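Local structure of aldehyde dehydrogenase (Anabaena variabilis, 4H7N) at residues L249-I254 and Y283-A288; G430-F435 and G441-G446. The protein probably catalyses the NAD+-dependent oxidation of aldehydes to carboxylic acids. All coordinates share one frame; numbering follows the deposited sequence.

Interaction 1: residues L249-I254 and Y283-A288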
loop_
_atom_site.group_PDB
_atom_site.type_symbol
_atom_site.label_atom_id
_atom_site.label_comp_id
_atom_site.label_asym_id
_atom_site.label_seq_id
_atom_site.Cartn_x
_atom_site.Cartn_y
_atom_site.Cartn_z
ATOM N N LEU A 249 38.960 0.109 2.150
ATOM C CA LEU A 249 37.660 -0.374 2.500
ATOM C C LEU A 249 36.715 -0.246 1.306
ATOM O O LEU A 249 35.919 -1.143 1.025
ATOM C CB LEU A 249 37.084 0.425 3.696
ATOM C CG LEU A 249 37.856 0.193 5.020
ATOM C CD1 LEU A 249 37.238 1.050 6.147
ATOM C CD2 LEU A 249 37.933 -1.282 5.451
ATOM N N ALA A 250 36.795 0.863 0.592
ATOM C CA ALA A 250 35.848 1.079 -0.522
ATOM C C ALA A 250 36.013 0.006 -1.608
ATOM O O ALA A 250 35.026 -0.483 -2.174
ATOM C CB ALA A 250 36.023 2.466 -1.117
ATOM N N THR A 251 37.267 -0.359 -1.915
ATOM C CA THR A 251 37.485 -1.348 -2.966
ATOM C C THR A 251 37.048 -2.735 -2.483
ATOM O O THR A 251 36.451 -3.475 -3.261
ATOM C CB THR A 251 38.927 -1.360 -3.512
ATOM O OG1 THR A 251 39.837 -1.540 -2.427
ATOM C CG2 THR A 251 39.242 -0.083 -4.268
ATOM N N SER A 252 37.312 -3.110 -1.230
ATOM C CA SER A 252 36.812 -4.399 -0.756
ATOM C C SER A 252 35.255 -4.411 -0.706
ATOM O O SER A 252 34.622 -5.403 -1.061
ATOM C CB SER A 252 37.382 -4.768 0.629
ATOM O OG SER A 252 38.801 -4.947 0.627
ATOM N N ALA A 253 34.639 -3.323 -0.244
ATOM C CA ALA A 253 33.197 -3.300 -0.076
ATOM C C ALA A 253 32.483 -3.367 -1.439
ATOM O O ALA A 253 31.497 -4.084 -1.587
ATOM C CB ALA A 253 32.771 -2.053 0.654
ATOM N N ILE A 254 32.994 -2.597 -2.399
ATOM C CA ILE A 254 32.372 -2.497 -3.732
ATOM C C ILE A 254 32.579 -3.809 -4.501
ATOM O O ILE A 254 31.664 -4.299 -5.168
ATOM C CB ILE A 254 32.893 -1.278 -4.488
ATOM C CG1 ILE A 254 32.259 -0.022 -3.861
ATOM C CG2 ILE A 254 32.633 -1.385 -5.987
ATOM C CD1 ILE A 254 32.946 1.268 -4.177
ATOM N N TYR A 283 40.734 2.004 -9.438
ATOM C CA TYR A 283 40.418 0.888 -10.292
ATOM C C TYR A 283 41.554 -0.146 -10.311
ATOM O O TYR A 283 41.286 -1.340 -10.418
ATOM C CB TYR A 283 39.931 1.305 -11.685
ATOM C CG TYR A 283 40.913 1.708 -12.727
ATOM C CD1 TYR A 283 41.718 0.775 -13.339
ATOM C CD2 TYR A 283 40.953 3.019 -13.193
ATOM C CE1 TYR A 283 42.593 1.129 -14.339
ATOM C CE2 TYR A 283 41.820 3.404 -14.203
ATOM C CZ TYR A 283 42.646 2.456 -14.779
ATOM O OH TYR A 283 43.547 2.799 -15.772
ATOM N N HIS A 284 42.790 0.309 -10.156
ATOM C CA HIS A 284 43.899 -0.621 -10.018
ATOM C C HIS A 284 43.820 -1.450 -8.768
ATOM O O HIS A 284 44.097 -2.660 -8.797
ATOM C CB HIS A 284 45.226 0.105 -10.070
ATOM C CG HIS A 284 45.615 0.480 -11.457
ATOM N ND1 HIS A 284 45.712 -0.448 -12.472
ATOM C CD2 HIS A 284 45.923 1.673 -12.003
ATOM C CE1 HIS A 284 46.074 0.160 -13.590
ATOM N NE2 HIS A 284 46.206 1.448 -13.331
ATOM N N GLN A 285 43.397 -0.840 -7.671
ATOM C CA GLN A 285 43.227 -1.640 -6.469
ATOM C C GLN A 285 42.047 -2.633 -6.654
ATOM O O GLN A 285 42.124 -3.819 -6.277
ATOM C CB GLN A 285 43.144 -0.768 -5.220
ATOM C CG GLN A 285 43.198 -1.635 -3.986
ATOM C CD GLN A 285 43.031 -0.905 -2.668
ATOM O OE1 GLN A 285 42.985 -1.563 -1.635
ATOM N NE2 GLN A 285 42.925 0.423 -2.686
ATOM N N LEU A 286 40.965 -2.162 -7.271
ATOM C CA LEU A 286 39.812 -3.022 -7.543
ATOM C C LEU A 286 40.180 -4.232 -8.391
ATOM O O LEU A 286 39.752 -5.397 -8.105
ATOM C CB LEU A 286 38.674 -2.208 -8.211
ATOM C CG LEU A 286 37.298 -2.866 -8.206
ATOM C CD1 LEU A 286 36.752 -3.074 -6.779
ATOM C CD2 LEU A 286 36.299 -2.040 -9.011
ATOM N N ILE A 287 40.941 -3.968 -9.445
ATOM C CA ILE A 287 41.381 -5.080 -10.299
ATOM C C ILE A 287 42.138 -6.134 -9.498
ATOM O O ILE A 287 41.871 -7.340 -9.639
ATOM C CB ILE A 287 42.209 -4.611 -11.482
ATOM C CG1 ILE A 287 41.316 -3.860 -12.468
ATOM C CG2 ILE A 287 42.816 -5.812 -12.221
ATOM C CD1 ILE A 287 42.124 -2.974 -13.404
ATOM N N ALA A 288 43.089 -5.697 -8.680
ATOM C CA ALA A 288 43.960 -6.661 -7.967
ATOM C C ALA A 288 43.105 -7.566 -7.070
ATOM O O ALA A 288 43.291 -8.802 -7.029
ATOM C CB ALA A 288 45.006 -5.934 -7.143
#
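Thr251 places OG1 between its backbone N and carbonyl carbon (chi1 55°), while Gln285 swings CG opposite its own N (chi1 -171°) and continues as an extended chain, and the two side chains cross at about a right angle between helices 247-259 and 279-292. Gln285 OE1 comes within 3.2 Å of Thr251 OG1, but the two oxygens are not bonded to each other. Both accept from Lys289, one turn beyond Gln285, and Thr251 OG1 also bonds to Leu247 O. The amide crosses the threonine with CD and OE1 nearest OG1, and NE2 on the CG2 side, 4.0 Å from Thr251 CG2. Leu286 packs CD1 against the carbonyl oxygen Thr251 O at 3.6 Å; its approach to a threonine carbon is looser, Thr251 CB to Leu286 CD1 being 4.3 Å, and its side chain also touches Val350 of strand 349-352. The nearest pair of CA atoms, Thr251 and Leu286, is 5.4 Å apart. Helix 247-259 is the crossover of a beta-alpha-beta unit joining the parallel strands 237-241 and 269-275. With Gln285 cut back to an alanine, the Lys289 ammonium is likely to lose one of its acceptors, and the side of Thr251 its amide cover. The contact is small, 204 Å² in total, and the lysine shared by hydroxyl and amide oxygens probably eases their close approach, with Leu247 O as a further partner for the hydroxyl.

Interaction 2: residues G430-F435 and G441-G446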
loop_
_atom_site.group_PDB
_atom_site.type_symbol
_atom_site.label_atom_id
_atom_site.label_comp_id
_atom_site.label_asym_id
_atom_site.label_seq_id
_atom_site.Cartn_x
_atom_site.Cartn_y
_atom_site.Cartn_z
ATOM N N GLY A 430 16.044 -1.112 9.304
ATOM C CA GLY A 430 15.943 0.087 8.443
ATOM C C GLY A 430 14.798 -0.016 7.441
ATOM O O GLY A 430 14.925 -0.643 6.403
ATOM N N GLU A 431 13.682 0.611 7.770
ATOM C CA GLU A 431 12.541 0.676 6.871
ATOM C C GLU A 431 12.889 1.519 5.670
ATOM O O GLU A 431 13.542 2.550 5.778
ATOM C CB GLU A 431 11.309 1.220 7.580
ATOM C CG GLU A 431 10.387 0.085 8.074
ATOM C CD GLU A 431 9.253 0.535 9.008
ATOM O OE1 GLU A 431 8.902 1.744 8.981
ATOM O OE2 GLU A 431 8.703 -0.330 9.756
ATOM N N LYS A 432 12.480 1.039 4.505
ATOM C CA LYS A 432 12.815 1.678 3.269
ATOM C C LYS A 432 11.706 1.461 2.258
ATOM O O LYS A 432 11.088 0.380 2.194
ATOM C CB LYS A 432 14.114 1.135 2.677
ATOM C CG LYS A 432 14.195 -0.383 2.685
ATOM C CD LYS A 432 15.116 -0.891 1.580
ATOM C CE LYS A 432 15.273 -2.408 1.641
ATOM N NZ LYS A 432 15.698 -2.831 3.008
ATOM N N ASN A 433 11.458 2.492 1.465
ATOM C CA ASN A 433 10.532 2.380 0.300
ATOM C C ASN A 433 11.369 2.496 -0.983
ATOM O O ASN A 433 12.222 3.376 -1.100
ATOM C CB ASN A 433 9.440 3.494 0.343
ATOM C CG ASN A 433 8.541 3.418 1.593
ATOM O OD1 ASN A 433 8.338 4.367 2.292
ATOM N ND2 ASN A 433 8.036 2.244 1.882
ATOM N N ALA A 434 11.121 1.653 -1.977
ATOM C CA ALA A 434 11.803 1.852 -3.261
ATOM C C ALA A 434 11.370 3.130 -3.973
ATOM O O ALA A 434 10.249 3.601 -3.814
ATOM C CB ALA A 434 11.565 0.663 -4.177
ATOM N N PHE A 435 12.283 3.682 -4.772
ATOM C CA PHE A 435 12.015 4.840 -5.580
ATOM C C PHE A 435 11.874 4.381 -7.034
ATOM O O PHE A 435 12.373 3.305 -7.437
ATOM C CB PHE A 435 13.164 5.836 -5.428
ATOM C CG PHE A 435 13.160 6.638 -4.136
ATOM C CD1 PHE A 435 13.345 6.032 -2.911
ATOM C CD2 PHE A 435 13.039 8.018 -4.184
ATOM C CE1 PHE A 435 13.352 6.756 -1.747
ATOM C CE2 PHE A 435 13.023 8.795 -3.016
ATOM C CZ PHE A 435 13.202 8.148 -1.781
ATOM N N GLY A 441 4.440 -0.682 -2.595
ATOM C CA GLY A 441 3.745 -1.408 -1.555
ATOM C C GLY A 441 4.347 -1.273 -0.154
ATOM O O GLY A 441 3.996 -2.049 0.738
ATOM N N GLY A 442 5.263 -0.331 0.045
ATOM C CA GLY A 442 5.799 -0.090 1.382
ATOM C C GLY A 442 7.115 -0.851 1.645
ATOM O O GLY A 442 7.976 -0.945 0.794
ATOM N N SER A 443 7.272 -1.324 2.854
ATOM C CA SER A 443 8.547 -1.895 3.292
ATOM C C SER A 443 8.311 -3.323 3.768
ATOM O O SER A 443 7.266 -3.592 4.370
ATOM C CB SER A 443 9.123 -1.049 4.445
ATOM O OG SER A 443 10.429 -1.508 4.703
ATOM N N ARG A 444 9.255 -4.216 3.499
ATOM C CA ARG A 444 9.197 -5.599 4.032
ATOM C C ARG A 444 10.075 -5.735 5.235
ATOM O O ARG A 444 10.235 -6.807 5.780
ATOM C CB ARG A 444 9.539 -6.662 2.982
ATOM C CG ARG A 444 10.876 -6.536 2.343
ATOM C CD ARG A 444 11.278 -7.834 1.688
ATOM N NE ARG A 444 10.387 -8.350 0.645
ATOM C CZ ARG A 444 10.785 -8.693 -0.583
ATOM N NH1 ARG A 444 12.044 -8.523 -0.966
ATOM N NH2 ARG A 444 9.937 -9.229 -1.442
ATOM N N VAL A 445 10.596 -4.616 5.702
ATOM C CA VAL A 445 11.514 -4.609 6.815
ATOM C C VAL A 445 10.809 -4.046 8.027
ATOM O O VAL A 445 9.980 -3.150 7.933
ATOM C CB VAL A 445 12.824 -3.864 6.439
ATOM C CG1 VAL A 445 13.567 -3.391 7.678
ATOM C CG2 VAL A 445 13.712 -4.796 5.603
ATOM N N GLY A 446 11.090 -4.647 9.163
ATOM C CA GLY A 446 10.598 -4.160 10.442
ATOM C C GLY A 446 9.144 -4.415 10.688
ATOM O O GLY A 446 8.558 -5.308 10.112
HETATM O O HOH W 1 8.665 -0.105 -1.792
#
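An ST turn at Ser443 organises the contact between two loops at the subunit interface, close to the predicted active-site residue Glu232, whose side chain is about 5 Å from that of Lys432 at their nearest atoms. Residues 430-433 and 442-446 run nearly antiparallel, yet neither belongs to a regular strand, and a side-chain oxygen does the bridging. Ser443 holds OG anti to its backbone N (chi1 -172°), directing it at the other loop. There it accepts from Lys432 N over 3.3 Å with an almost straight N-H...O angle of 170°. The same oxygen takes the Val445 N-H (160°), closing the turn, so two backbone donors grip a single hydroxyl. Beyond it, Val445 CG1 rests 3.3 Å from Gly430 O, and CG2 lies 3.8 Å from Lys432 NZ. Glu431 passes the turn with its aliphatic part, CG being 3.3 Å from Val445 O. Its carboxylate is held from outside the two loops: OE1 by a salt bridge to Lys456 of the second subunit, OE2 by Ala448 N at the start of helix 448-451. At the far end Asn433 ND2 sits 3.2 Å from Gly442 C and makes no hydrogen bond to Gly442 O, the angle being poor, while OD1 accepts from the backbone N of Lys456 of the second subunit. A water completes the join, accepting from Ala434 N at 3.0 Å and donating to Gly442 O at 2.8 Å. The serine oxygen and the water thus each link the two loops by polar bonds, while Glu431 and Asn433 both bond to Lys456 of the second subunit, consistent with a loop pair whose position depends partly on the dimer.

Interaction 1 closes before interaction 2 opens along the chain, and they do not touch: their centres are 29 Å apart and their nearest atoms about 17 Å. Interaction 1 joins two helices packed against the seven-stranded sheet that contains strands 237-241, 269-275 and 349-352. The loops of interaction 2 flank strand 439-440, which pairs antiparallel with strand 229-232, ending at Glu232, in the other large sheet. The contacts therefore go with different sheets, one peripheral and one nearer the predicted active site. Both nevertheless reach the second subunit: Ser252 bonds to its Asp473, whereas the 430-435 loop meets its Lys456 and Arg455, so dimerisation involves both regions.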